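Borrelidin polyketide synthase, type I (Streptomyces parvulus, PDB 6OBT) probably removes water from beta-hydroxyacyl chains carried on acyl carrier protein, through a dehydratase domain of the synthase that builds borrelidin. Local coordinates at residues 60-65 and 109-114; 73-78 and 188-193; 105-110 and 149-154; 256-261 and 293-298. One frame throughout, in Å; residues are numbered along the deposited sequence.

Interaction 1. Residues 60-65 and 109-114; sequences GRLSLP and SPLVLG
L62 and L64 meet L111, L113 and G114 at one end of the N-terminal half of a double hotdog, the fold of polyketide synthase dehydratases. Strand 55-62 gives way to loop here, and residues 109-114 belong to the connection between strands 101-107 and 119-127. The chains run 42° apart and do not bond directly backbone to backbone; each is held by others instead, L62 by V119, L111 by L81 and L113 by V79.

Apolar contact does most of the work. The methyl CD1 of L62 meets CD2 of L111 tip to tip at 4.3 Å, an ordinary van der Waals distance. L64 slants across L113, laying its CD1 4.1 Å from CB of L113. The CG of L64 stands opposite its carbonyl carbon (chi1 -65°), which sends the branch over toward the 113-114 backbone. There CD1 of L64 comes tightly, 3.1 Å, against O of G114. V79 lies against both L64 and L113.

The polar link is indirect and uses one water. It accepts from N of L64 at 3.0 Å and donates to O of G114 at 2.6 Å, so that carbonyl oxygen receives a hydrogen bond beside the leucine methyl.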
loop_
_atom_site.group_PDB
_atom_site.type_symbol
_atom_site.label_atom_id
_atom_site.label_comp_id
_atom_site.label_asym_id
_atom_site.label_seq_id
_atom_site.Cartn_x
_atom_site.Cartn_y
_atom_site.Cartn_z
ATOM N N GLY A 60 -1.778 -7.741 -3.892
ATOM C CA GLY A 60 -2.842 -8.713 -4.025
ATOM C C GLY A 60 -2.655 -9.862 -3.062
ATOM O O GLY A 60 -1.648 -9.958 -2.357
ATOM N N ARG A 61 -3.650 -10.749 -3.052
ATOM C CA ARG A 61 -3.617 -11.998 -2.303
ATOM C C ARG A 61 -3.800 -13.159 -3.276
ATOM O O ARG A 61 -4.774 -13.178 -4.037
ATOM C CB ARG A 61 -4.729 -12.033 -1.260
ATOM C CG ARG A 61 -4.628 -13.181 -0.274
ATOM C CD ARG A 61 -5.693 -13.070 0.801
ATOM N NE ARG A 61 -7.043 -13.181 0.251
ATOM C CZ ARG A 61 -8.155 -13.108 0.977
ATOM N NH1 ARG A 61 -8.083 -12.921 2.290
ATOM N NH2 ARG A 61 -9.342 -13.221 0.392
ATOM N N LEU A 62 -2.878 -14.124 -3.244
ATOM C CA LEU A 62 -2.948 -15.314 -4.090
ATOM C C LEU A 62 -3.281 -16.536 -3.246
ATOM O O LEU A 62 -2.699 -16.739 -2.174
ATOM C CB LEU A 62 -1.631 -15.553 -4.831
ATOM C CG LEU A 62 -1.218 -14.573 -5.928
ATOM C CD1 LEU A 62 -0.004 -15.118 -6.672
ATOM C CD2 LEU A 62 -2.373 -14.266 -6.887
ATOM N N SER A 63 -4.204 -17.353 -3.740
ATOM C CA SER A 63 -4.523 -18.629 -3.124
ATOM C C SER A 63 -5.221 -19.488 -4.169
ATOM O O SER A 63 -5.788 -18.977 -5.137
ATOM C CB SER A 63 -5.396 -18.460 -1.879
ATOM O OG SER A 63 -6.754 -18.219 -2.209
ATOM N N LEU A 64 -5.172 -20.796 -3.964
ATOM C CA LEU A 64 -5.841 -21.670 -4.920
ATOM C C LEU A 64 -7.367 -21.584 -4.827
ATOM O O LEU A 64 -8.041 -21.738 -5.850
ATOM C CB LEU A 64 -5.365 -23.114 -4.752
ATOM C CG LEU A 64 -3.874 -23.251 -5.105
ATOM C CD1 LEU A 64 -3.229 -24.440 -4.398
ATOM C CD2 LEU A 64 -3.650 -23.327 -6.616
ATOM N N PRO A 65 -7.973 -21.334 -3.661
ATOM C CA PRO A 65 -9.430 -21.118 -3.672
ATOM C C PRO A 65 -9.847 -19.883 -4.451
ATOM O O PRO A 65 -10.968 -19.842 -4.973
ATOM C CB PRO A 65 -9.774 -21.013 -2.184
ATOM C CG PRO A 65 -8.755 -21.887 -1.536
ATOM C CD PRO A 65 -7.487 -21.617 -2.294
ATOM N N SER A 109 13.539 -16.970 -6.436
ATOM C CA SER A 109 12.903 -18.081 -5.746
ATOM C C SER A 109 11.532 -18.357 -6.354
ATOM O O SER A 109 10.796 -17.415 -6.669
ATOM C CB SER A 109 12.742 -17.754 -4.259
ATOM O OG SER A 109 13.952 -17.259 -3.718
ATOM N N PRO A 110 11.144 -19.617 -6.498
ATOM C CA PRO A 110 9.794 -19.919 -6.973
ATOM C C PRO A 110 8.773 -19.722 -5.861
ATOM O O PRO A 110 9.103 -19.652 -4.672
ATOM C CB PRO A 110 9.892 -21.391 -7.391
ATOM C CG PRO A 110 10.919 -21.954 -6.442
ATOM C CD PRO A 110 11.901 -20.838 -6.153
ATOM N N LEU A 111 7.510 -19.609 -6.263
ATOM C CA LEU A 111 6.410 -19.479 -5.303
ATOM C C LEU A 111 5.580 -20.760 -5.324
ATOM O O LEU A 111 4.914 -21.057 -6.318
ATOM C CB LEU A 111 5.547 -18.262 -5.622
ATOM C CG LEU A 111 4.429 -18.070 -4.597
ATOM C CD1 LEU A 111 5.045 -17.867 -3.223
ATOM C CD2 LEU A 111 3.552 -16.892 -4.971
ATOM N N VAL A 112 5.596 -21.504 -4.221
ATOM C CA VAL A 112 4.845 -22.753 -4.104
ATOM C C VAL A 112 3.542 -22.469 -3.372
ATOM O O VAL A 112 3.548 -21.954 -2.247
ATOM C CB VAL A 112 5.646 -23.841 -3.373
ATOM C CG1 VAL A 112 4.902 -25.179 -3.408
ATOM C CG2 VAL A 112 7.038 -23.979 -3.963
ATOM N N LEU A 113 2.422 -22.828 -3.989
ATOM C CA LEU A 113 1.109 -22.625 -3.393
ATOM C C LEU A 113 0.636 -23.934 -2.777
ATOM O O LEU A 113 0.415 -24.920 -3.488
ATOM C CB LEU A 113 0.106 -22.113 -4.424
ATOM C CG LEU A 113 0.393 -20.706 -4.959
ATOM C CD1 LEU A 113 -0.472 -20.380 -6.168
ATOM C CD2 LEU A 113 0.203 -19.677 -3.858
ATOM N N GLY A 114 0.498 -23.947 -1.454
ATOM C CA GLY A 114 -0.123 -25.078 -0.807
ATOM C C GLY A 114 -1.621 -25.078 -1.025
ATOM O O GLY A 114 -2.202 -24.088 -1.475
HETATM O O HOH W 1 -3.385 -21.770 -1.701
#

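Interaction 2. Residues 73-78 and 188-193; sequences HQVLGQ and GGYHYG
H73 and Y192 reach the same side of a small antiparallel sheet by different torsions: CG of H73 is trans to its backbone N (chi1 -173°), whereas CG of Y192 lies opposite its carbonyl carbon (chi1 -73°). H73 begins the HxxxGxxxxP signature of the dehydratase family, completed by G77 and P82, and in relatives this histidine belongs to the active site.

The two rings lie obliquely, planes 63° apart, with CD2 of H73 3.7 Å from CE1 of Y192. A water in the planes of both rings joins them, 3.2 Å from NE2 of H73 and 2.9 Å from OH of Y192. The other ring nitrogen, ND1 of H73, bonds to O of L80, which should fix the rotation of the imidazole. Beside them V75 places CG2 over one face of the Y190 ring, 3.9 Å from its centroid, a CH-pi contact. On the reverse face the amide of Q74 lies alongside H191.

H191 N donates to Q74 O at 2.8 Å; the return bond, Q74 N to H191 O, is weak. A type I' turn from V75 to Q78 then reverses the chain. G189, the C-prime residue of the Schellman motif ending helix 181-187, meets that turn: L76 N donates to G189 O at 2.8 Å in the carbonyl plane, and CD2 of L76 packs 3.7 Å from CA of G189.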
loop_
_atom_site.group_PDB
_atom_site.type_symbol
_atom_site.label_atom_id
_atom_site.label_comp_id
_atom_site.label_asym_id
_atom_site.label_seq_id
_atom_site.Cartn_x
_atom_site.Cartn_y
_atom_site.Cartn_z
ATOM N N HIS A 73 -0.774 -25.868 -12.958
ATOM C CA HIS A 73 0.662 -25.734 -13.204
ATOM C C HIS A 73 1.433 -26.406 -12.061
ATOM O O HIS A 73 1.788 -25.746 -11.089
ATOM C CB HIS A 73 1.044 -24.281 -13.330
ATOM C CG HIS A 73 2.465 -24.064 -13.747
ATOM N ND1 HIS A 73 3.488 -23.886 -12.840
ATOM C CD2 HIS A 73 3.029 -23.973 -14.976
ATOM C CE1 HIS A 73 4.627 -23.717 -13.492
ATOM N NE2 HIS A 73 4.374 -23.762 -14.790
ATOM N N GLN A 74 1.739 -27.684 -12.214
ATOM C CA GLN A 74 2.351 -28.483 -11.154
ATOM C C GLN A 74 3.627 -29.110 -11.688
ATOM O O GLN A 74 3.595 -29.820 -12.701
ATOM C CB GLN A 74 1.376 -29.545 -10.661
ATOM C CG GLN A 74 1.938 -30.493 -9.604
ATOM C CD GLN A 74 1.115 -31.745 -9.514
ATOM O OE1 GLN A 74 0.096 -31.777 -8.827
ATOM N NE2 GLN A 74 1.521 -32.775 -10.251
ATOM N N VAL A 75 4.749 -28.840 -11.023
ATOM C CA VAL A 75 6.047 -29.385 -11.414
ATOM C C VAL A 75 6.557 -30.246 -10.269
ATOM O O VAL A 75 6.700 -29.761 -9.135
ATOM C CB VAL A 75 7.062 -28.289 -11.784
ATOM C CG1 VAL A 75 7.272 -27.340 -10.649
ATOM C CG2 VAL A 75 8.385 -28.914 -12.212
ATOM N N LEU A 76 6.814 -31.519 -10.571
ATOM C CA LEU A 76 7.340 -32.491 -9.606
ATOM C C LEU A 76 6.468 -32.537 -8.355
ATOM O O LEU A 76 6.960 -32.562 -7.225
ATOM C CB LEU A 76 8.797 -32.183 -9.259
ATOM C CG LEU A 76 9.802 -32.161 -10.411
ATOM C CD1 LEU A 76 11.206 -31.899 -9.882
ATOM C CD2 LEU A 76 9.751 -33.468 -11.187
ATOM N N GLY A 77 5.150 -32.515 -8.566
ATOM C CA GLY A 77 4.165 -32.590 -7.505
ATOM C C GLY A 77 3.893 -31.306 -6.754
ATOM O O GLY A 77 3.036 -31.302 -5.859
ATOM N N GLN A 78 4.591 -30.224 -7.064
ATOM C CA GLN A 78 4.388 -28.953 -6.381
ATOM C C GLN A 78 3.600 -28.003 -7.269
ATOM O O GLN A 78 3.881 -27.878 -8.467
ATOM C CB GLN A 78 5.724 -28.318 -6.004
ATOM C CG GLN A 78 6.490 -29.050 -4.908
ATOM C CD GLN A 78 7.625 -28.207 -4.349
ATOM O OE1 GLN A 78 7.658 -27.893 -3.153
ATOM N NE2 GLN A 78 8.558 -27.825 -5.217
ATOM N N GLY A 188 8.267 -36.238 -17.587
ATOM C CA GLY A 188 9.425 -35.527 -17.101
ATOM C C GLY A 188 9.138 -34.651 -15.900
ATOM O O GLY A 188 9.974 -33.815 -15.533
ATOM N N GLY A 189 7.953 -34.783 -15.304
ATOM C CA GLY A 189 7.613 -34.058 -14.091
ATOM C C GLY A 189 6.777 -32.807 -14.256
ATOM O O GLY A 189 6.505 -32.134 -13.251
ATOM N N TYR A 190 6.366 -32.452 -15.475
ATOM C CA TYR A 190 5.645 -31.202 -15.701
ATOM C C TYR A 190 4.198 -31.555 -16.023
ATOM O O TYR A 190 3.872 -31.910 -17.160
ATOM C CB TYR A 190 6.310 -30.378 -16.802
ATOM C CG TYR A 190 7.691 -29.881 -16.425
ATOM C CD1 TYR A 190 7.942 -28.526 -16.239
ATOM C CD2 TYR A 190 8.742 -30.772 -16.241
ATOM C CE1 TYR A 190 9.210 -28.077 -15.879
ATOM C CE2 TYR A 190 10.002 -30.336 -15.886
ATOM C CZ TYR A 190 10.234 -28.992 -15.705
ATOM O OH TYR A 190 11.501 -28.585 -15.355
ATOM N N HIS A 191 3.328 -31.445 -15.023
ATOM C CA HIS A 191 1.943 -31.900 -15.143
ATOM C C HIS A 191 1.070 -30.680 -15.423
ATOM O O HIS A 191 0.661 -29.973 -14.498
ATOM C CB HIS A 191 1.499 -32.639 -13.881
ATOM C CG HIS A 191 2.101 -34.007 -13.725
ATOM N ND1 HIS A 191 3.413 -34.210 -13.352
ATOM C CD2 HIS A 191 1.560 -35.240 -13.875
ATOM C CE1 HIS A 191 3.655 -35.506 -13.283
ATOM N NE2 HIS A 191 2.548 -36.154 -13.596
ATOM N N TYR A 192 0.780 -30.439 -16.705
ATOM C CA TYR A 192 -0.010 -29.287 -17.133
ATOM C C TYR A 192 -1.493 -29.639 -17.103
ATOM O O TYR A 192 -1.918 -30.610 -17.726
ATOM C CB TYR A 192 0.403 -28.816 -18.529
ATOM C CG TYR A 192 1.743 -28.121 -18.536
ATOM C CD1 TYR A 192 1.912 -26.876 -17.942
ATOM C CD2 TYR A 192 2.859 -28.752 -19.063
ATOM C CE1 TYR A 192 3.151 -26.250 -17.929
ATOM C CE2 TYR A 192 4.092 -28.143 -19.055
ATOM C CZ TYR A 192 4.244 -26.914 -18.478
ATOM O OH TYR A 192 5.495 -26.337 -18.476
ATOM N N GLY A 193 -2.275 -28.852 -16.375
ATOM C CA GLY A 193 -3.688 -29.113 -16.252
ATOM C C GLY A 193 -4.493 -28.440 -17.349
ATOM O O GLY A 193 -3.945 -27.802 -18.251
HETATM O O HOH W 2 6.344 -23.749 -17.349
#

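Interaction 3. Residues 105-110 and 149-154; sequences LTLQSP and THAEGI
Q108 and E152 slant across each other on one face of an antiparallel strand pair, their amide and carboxylate planes 64° apart. NE2 of Q108 donates to OE1 of E152 at 2.7 Å, and the carboxylate oxygen receives it on its anti lone pair, turned away from the other oxygen. The amide's oxygen end, OE1 of Q108, rests 3.6 Å from the methyl CG2 of T149.

H150 is turned quite differently. Its ND1 points at O of S109, 2.8 Å away and almost exactly in the imidazole plane, though 49° out of the plane of that carbonyl. With NE2 bonded to OG of S140, both ring nitrogens are held and the ring can hardly rotate. A water donates to O of S109 and to O of H150, so each of these oxygens takes a second bond; the other donor to H150 O is N of Q108.

On the opposite face CB of A151 sits beside L105 and L107, CD2 of L107 being nearest at 3.7 Å. T106 and E152 exchange two backbone bonds between these leucines.

Strand 148-156 makes a classic bulge at H150 and A151 against M138 of strand 134-142, while helix 83-97 covers the leucine face, with W86 nearly parallel to the H150 ring.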
loop_
_atom_site.group_PDB
_atom_site.type_symbol
_atom_site.label_atom_id
_atom_site.label_comp_id
_atom_site.label_asym_id
_atom_site.label_seq_id
_atom_site.Cartn_x
_atom_site.Cartn_y
_atom_site.Cartn_z
ATOM N N LEU A 105 13.862 -8.920 -16.858
ATOM C CA LEU A 105 13.286 -9.516 -15.652
ATOM C C LEU A 105 13.974 -10.849 -15.387
ATOM O O LEU A 105 14.077 -11.695 -16.281
ATOM C CB LEU A 105 11.769 -9.717 -15.762
ATOM C CG LEU A 105 11.108 -9.905 -14.389
ATOM C CD1 LEU A 105 11.139 -8.601 -13.588
ATOM C CD2 LEU A 105 9.693 -10.429 -14.502
ATOM N N THR A 106 14.455 -11.030 -14.164
ATOM C CA THR A 106 15.195 -12.224 -13.784
ATOM C C THR A 106 14.458 -12.883 -12.632
ATOM O O THR A 106 14.185 -12.224 -11.618
ATOM C CB THR A 106 16.624 -11.878 -13.367
ATOM O OG1 THR A 106 17.172 -10.929 -14.295
ATOM C CG2 THR A 106 17.483 -13.136 -13.362
ATOM N N LEU A 107 14.107 -14.155 -12.796
ATOM C CA LEU A 107 13.372 -14.839 -11.738
ATOM C C LEU A 107 14.335 -15.358 -10.677
ATOM O O LEU A 107 15.498 -15.664 -10.958
ATOM C CB LEU A 107 12.529 -15.977 -12.317
ATOM C CG LEU A 107 11.568 -15.516 -13.422
ATOM C CD1 LEU A 107 10.665 -16.627 -13.909
ATOM C CD2 LEU A 107 10.724 -14.325 -12.955
ATOM N N GLN A 108 13.846 -15.431 -9.434
ATOM C CA GLN A 108 14.670 -15.892 -8.322
ATOM C C GLN A 108 13.949 -17.071 -7.689
ATOM O O GLN A 108 13.728 -18.080 -8.365
ATOM C CB GLN A 108 14.976 -14.751 -7.364
ATOM C CG GLN A 108 15.710 -13.582 -8.001
ATOM C CD GLN A 108 16.052 -12.502 -6.988
ATOM O OE1 GLN A 108 15.840 -12.674 -5.788
ATOM N NE2 GLN A 108 16.579 -11.382 -7.469
ATOM N N SER A 109 13.539 -16.970 -6.436
ATOM C CA SER A 109 12.903 -18.081 -5.746
ATOM C C SER A 109 11.532 -18.357 -6.354
ATOM O O SER A 109 10.796 -17.415 -6.669
ATOM C CB SER A 109 12.742 -17.754 -4.259
ATOM O OG SER A 109 13.952 -17.259 -3.718
ATOM N N PRO A 110 11.144 -19.617 -6.498
ATOM C CA PRO A 110 9.794 -19.919 -6.973
ATOM C C PRO A 110 8.773 -19.722 -5.861
ATOM O O PRO A 110 9.103 -19.652 -4.672
ATOM C CB PRO A 110 9.892 -21.391 -7.391
ATOM C CG PRO A 110 10.919 -21.954 -6.442
ATOM C CD PRO A 110 11.901 -20.838 -6.153
ATOM N N THR A 149 11.770 -12.691 -2.355
ATOM C CA THR A 149 11.877 -12.008 -3.643
ATOM C C THR A 149 11.781 -13.036 -4.767
ATOM O O THR A 149 12.574 -13.986 -4.824
ATOM C CB THR A 149 13.185 -11.222 -3.746
ATOM O OG1 THR A 149 13.335 -10.362 -2.606
ATOM C CG2 THR A 149 13.215 -10.388 -5.047
ATOM N N HIS A 150 10.813 -12.845 -5.657
ATOM C CA HIS A 150 10.577 -13.781 -6.739
ATOM C C HIS A 150 11.086 -13.278 -8.079
ATOM O O HIS A 150 11.296 -14.093 -8.978
ATOM C CB HIS A 150 9.078 -14.100 -6.849
ATOM C CG HIS A 150 8.526 -14.759 -5.626
ATOM N ND1 HIS A 150 8.917 -16.019 -5.223
ATOM C CD2 HIS A 150 7.652 -14.315 -4.693
ATOM C CE1 HIS A 150 8.296 -16.329 -4.095
ATOM N NE2 HIS A 150 7.524 -15.309 -3.754
ATOM N N ALA A 151 11.307 -11.972 -8.226
ATOM C CA ALA A 151 11.805 -11.444 -9.494
ATOM C C ALA A 151 12.294 -10.015 -9.296
ATOM O O ALA A 151 11.781 -9.280 -8.446
ATOM C CB ALA A 151 10.729 -11.484 -10.582
ATOM N N GLU A 152 13.297 -9.636 -10.092
ATOM C CA GLU A 152 13.807 -8.273 -10.116
ATOM C C GLU A 152 14.093 -7.902 -11.562
ATOM O O GLU A 152 14.447 -8.764 -12.373
ATOM C CB GLU A 152 15.069 -8.110 -9.257
ATOM C CG GLU A 152 14.801 -8.314 -7.753
ATOM C CD GLU A 152 15.994 -7.994 -6.875
ATOM O OE1 GLU A 152 16.672 -8.939 -6.421
ATOM O OE2 GLU A 152 16.249 -6.799 -6.622
ATOM N N GLY A 153 13.913 -6.630 -11.887
ATOM C CA GLY A 153 14.127 -6.235 -13.263
ATOM C C GLY A 153 14.023 -4.741 -13.471
ATOM O O GLY A 153 14.023 -3.951 -12.521
ATOM N N ILE A 154 13.925 -4.378 -14.752
ATOM C CA ILE A 154 14.018 -3.002 -15.236
ATOM C C ILE A 154 12.907 -2.786 -16.251
ATOM O O ILE A 154 12.777 -3.565 -17.204
ATOM C CB ILE A 154 15.381 -2.723 -15.905
ATOM C CG1 ILE A 154 16.540 -3.204 -15.027
ATOM C CG2 ILE A 154 15.510 -1.258 -16.316
ATOM C CD1 ILE A 154 16.919 -2.240 -13.950
HETATM O O HOH W 3 10.475 -16.786 -9.265
#

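Interaction 4. Residues 256-261 and 293-298; sequences FAFSDV and LTIGRL
S259 and R297 trade backbone bonds across two antiparallel strands of the C-terminal hotdog: S259 N donates to R297 O at 2.8 Å in the carbonyl plane, and R297 N returns to S259 O at 3.0 Å. One step further on, G296 N donates to D260 O at 2.9 Å, arriving 52° above the plane of that carbonyl. The displacement goes with irregular strands, for G296 and R297 form a classic bulge facing S259, and D260 with V261 a G1 bulge facing V102. CA of V261 adds a C-H...O contact to O of T294 at 3.2 Å. The hydroxyl of S259 is engaged too, with O of D103 on the neighbouring strand.

Away from S259 and R297 the pair turns apolar. CG of L298 stands opposite its backbone N (chi1 169°), which carries CD1 over the middle of the F258 ring, 3.6 Å from its centroid and only 8° off the normal. I295 CG2 approaches the same ring obliquely, and V261 CG1 lies 3.9 Å from CD1 of L293.

The chemistry is thus divided: main-chain bonds persist through the kinked backbone, while F258 and V261 turn hydrocarbon to helix 83-97 and L298 and I295 turn theirs to W282.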
loop_
_atom_site.group_PDB
_atom_site.type_symbol
_atom_site.label_atom_id
_atom_site.label_comp_id
_atom_site.label_asym_id
_atom_site.label_seq_id
_atom_site.Cartn_x
_atom_site.Cartn_y
_atom_site.Cartn_z
ATOM N N PHE A 256 13.771 -18.458 -16.889
ATOM C CA PHE A 256 14.670 -17.876 -15.893
ATOM C C PHE A 256 14.851 -16.373 -16.109
ATOM O O PHE A 256 14.521 -15.575 -15.225
ATOM C CB PHE A 256 16.022 -18.601 -15.924
ATOM C CG PHE A 256 17.124 -17.889 -15.182
ATOM C CD1 PHE A 256 16.954 -17.474 -13.865
ATOM C CD2 PHE A 256 18.344 -17.656 -15.799
ATOM C CE1 PHE A 256 17.978 -16.820 -13.192
ATOM C CE2 PHE A 256 19.370 -17.004 -15.123
ATOM C CZ PHE A 256 19.189 -16.586 -13.832
ATOM N N ALA A 257 15.376 -15.964 -17.267
ATOM C CA ALA A 257 15.673 -14.556 -17.514
ATOM C C ALA A 257 15.005 -14.096 -18.801
ATOM O O ALA A 257 15.094 -14.779 -19.829
ATOM C CB ALA A 257 17.186 -14.315 -17.581
ATOM N N PHE A 258 14.345 -12.932 -18.731
ATOM C CA PHE A 258 13.608 -12.322 -19.824
ATOM C C PHE A 258 14.256 -10.999 -20.213
ATOM O O PHE A 258 14.640 -10.197 -19.355
ATOM C CB PHE A 258 12.143 -12.046 -19.454
ATOM C CG PHE A 258 11.305 -13.279 -19.251
ATOM C CD1 PHE A 258 11.365 -13.990 -18.051
ATOM C CD2 PHE A 258 10.420 -13.699 -20.236
ATOM C CE1 PHE A 258 10.578 -15.114 -17.858
ATOM C CE2 PHE A 258 9.622 -14.811 -20.054
ATOM C CZ PHE A 258 9.700 -15.527 -18.876
ATOM N N SER A 259 14.342 -10.746 -21.509
ATOM C CA SER A 259 14.858 -9.480 -21.992
ATOM C C SER A 259 13.921 -8.967 -23.079
ATOM O O SER A 259 13.502 -9.737 -23.949
ATOM C CB SER A 259 16.296 -9.648 -22.516
ATOM O OG SER A 259 17.065 -8.468 -22.332
ATOM N N ASP A 260 13.540 -7.691 -22.975
ATOM C CA ASP A 260 12.815 -6.947 -24.011
ATOM C C ASP A 260 11.469 -7.599 -24.348
ATOM O O ASP A 260 11.216 -8.028 -25.480
ATOM C CB ASP A 260 13.678 -6.800 -25.269
ATOM C CG ASP A 260 14.932 -5.997 -25.020
ATOM O OD1 ASP A 260 15.999 -6.387 -25.540
ATOM O OD2 ASP A 260 14.852 -4.982 -24.295
ATOM N N VAL A 261 10.587 -7.606 -23.350
ATOM C CA VAL A 261 9.235 -8.141 -23.491
ATOM C C VAL A 261 8.271 -6.990 -23.736
ATOM O O VAL A 261 8.274 -5.996 -22.995
ATOM C CB VAL A 261 8.809 -8.937 -22.248
ATOM C CG1 VAL A 261 7.505 -9.675 -22.523
ATOM C CG2 VAL A 261 9.906 -9.890 -21.821
ATOM N N LEU A 293 2.641 -10.262 -28.832
ATOM C CA LEU A 293 3.713 -10.368 -27.853
ATOM C C LEU A 293 5.057 -10.552 -28.535
ATOM O O LEU A 293 5.169 -11.296 -29.522
ATOM C CB LEU A 293 3.442 -11.529 -26.878
ATOM C CG LEU A 293 4.515 -11.984 -25.884
ATOM C CD1 LEU A 293 4.561 -11.057 -24.663
ATOM C CD2 LEU A 293 4.270 -13.435 -25.460
ATOM N N THR A 294 6.076 -9.869 -28.000
ATOM C CA THR A 294 7.468 -10.117 -28.368
ATOM C C THR A 294 8.312 -10.309 -27.113
ATOM O O THR A 294 8.162 -9.565 -26.137
ATOM C CB THR A 294 8.042 -8.968 -29.223
ATOM O OG1 THR A 294 7.747 -7.706 -28.612
ATOM C CG2 THR A 294 7.427 -8.984 -30.607
ATOM N N ILE A 295 9.194 -11.309 -27.150
ATOM C CA ILE A 295 10.241 -11.516 -26.149
ATOM C C ILE A 295 11.580 -11.448 -26.872
ATOM O O ILE A 295 11.916 -12.344 -27.659
ATOM C CB ILE A 295 10.098 -12.850 -25.404
ATOM C CG1 ILE A 295 8.707 -13.018 -24.798
ATOM C CG2 ILE A 295 11.147 -12.962 -24.308
ATOM C CD1 ILE A 295 8.511 -14.432 -24.159
ATOM N N GLY A 296 12.353 -10.397 -26.587
ATOM C CA GLY A 296 13.639 -10.224 -27.239
ATOM C C GLY A 296 14.622 -11.343 -26.950
ATOM O O GLY A 296 15.392 -11.742 -27.825
ATOM N N ARG A 297 14.631 -11.847 -25.719
ATOM C CA ARG A 297 15.502 -12.962 -25.387
ATOM C C ARG A 297 14.955 -13.648 -24.145
ATOM O O ARG A 297 14.507 -12.969 -23.220
ATOM C CB ARG A 297 16.942 -12.496 -25.147
ATOM C CG ARG A 297 17.923 -13.639 -24.872
ATOM C CD ARG A 297 19.267 -13.103 -24.426
ATOM N NE ARG A 297 20.329 -14.081 -24.613
ATOM C CZ ARG A 297 21.070 -14.169 -25.712
ATOM N NH1 ARG A 297 22.022 -15.090 -25.804
ATOM N NH2 ARG A 297 20.857 -13.336 -26.722
ATOM N N LEU A 298 14.974 -14.982 -24.138
ATOM C CA LEU A 298 14.520 -15.734 -22.971
ATOM C C LEU A 298 15.479 -16.879 -22.706
ATOM O O LEU A 298 15.737 -17.693 -23.597
ATOM C CB LEU A 298 13.099 -16.285 -23.156
ATOM C CG LEU A 298 12.639 -17.292 -22.094
ATOM C CD1 LEU A 298 12.747 -16.720 -20.688
ATOM C CD2 LEU A 298 11.220 -17.774 -22.360
#

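Overall arrangement
Interactions 1 and 3 share S109 and P110, where strand 101-107 runs into the loop toward 119-127; their centres are 15 Å apart. Interactions 3 and 4, 13 Å apart by centres, are joined by backbone bonds between neighbouring strands 101-107 and 254-263, L105 with F258 and L107 with F256, the seam between the two hotdogs. Helix 83-97 packs against both. Interaction 2 touches interaction 1, where V112 packs on Q78, and comes within about 6 Å of interaction 3 and 10 Å of interaction 4 by nearest atoms. Along the chain it spans all of interaction 3, while interaction 4 comes last. The halves are joined both at the seam and through interaction 2, which pairs strand 73-75 with 190-192 and brings H73 against D232 of helix 228-236, consistent with a shared active site.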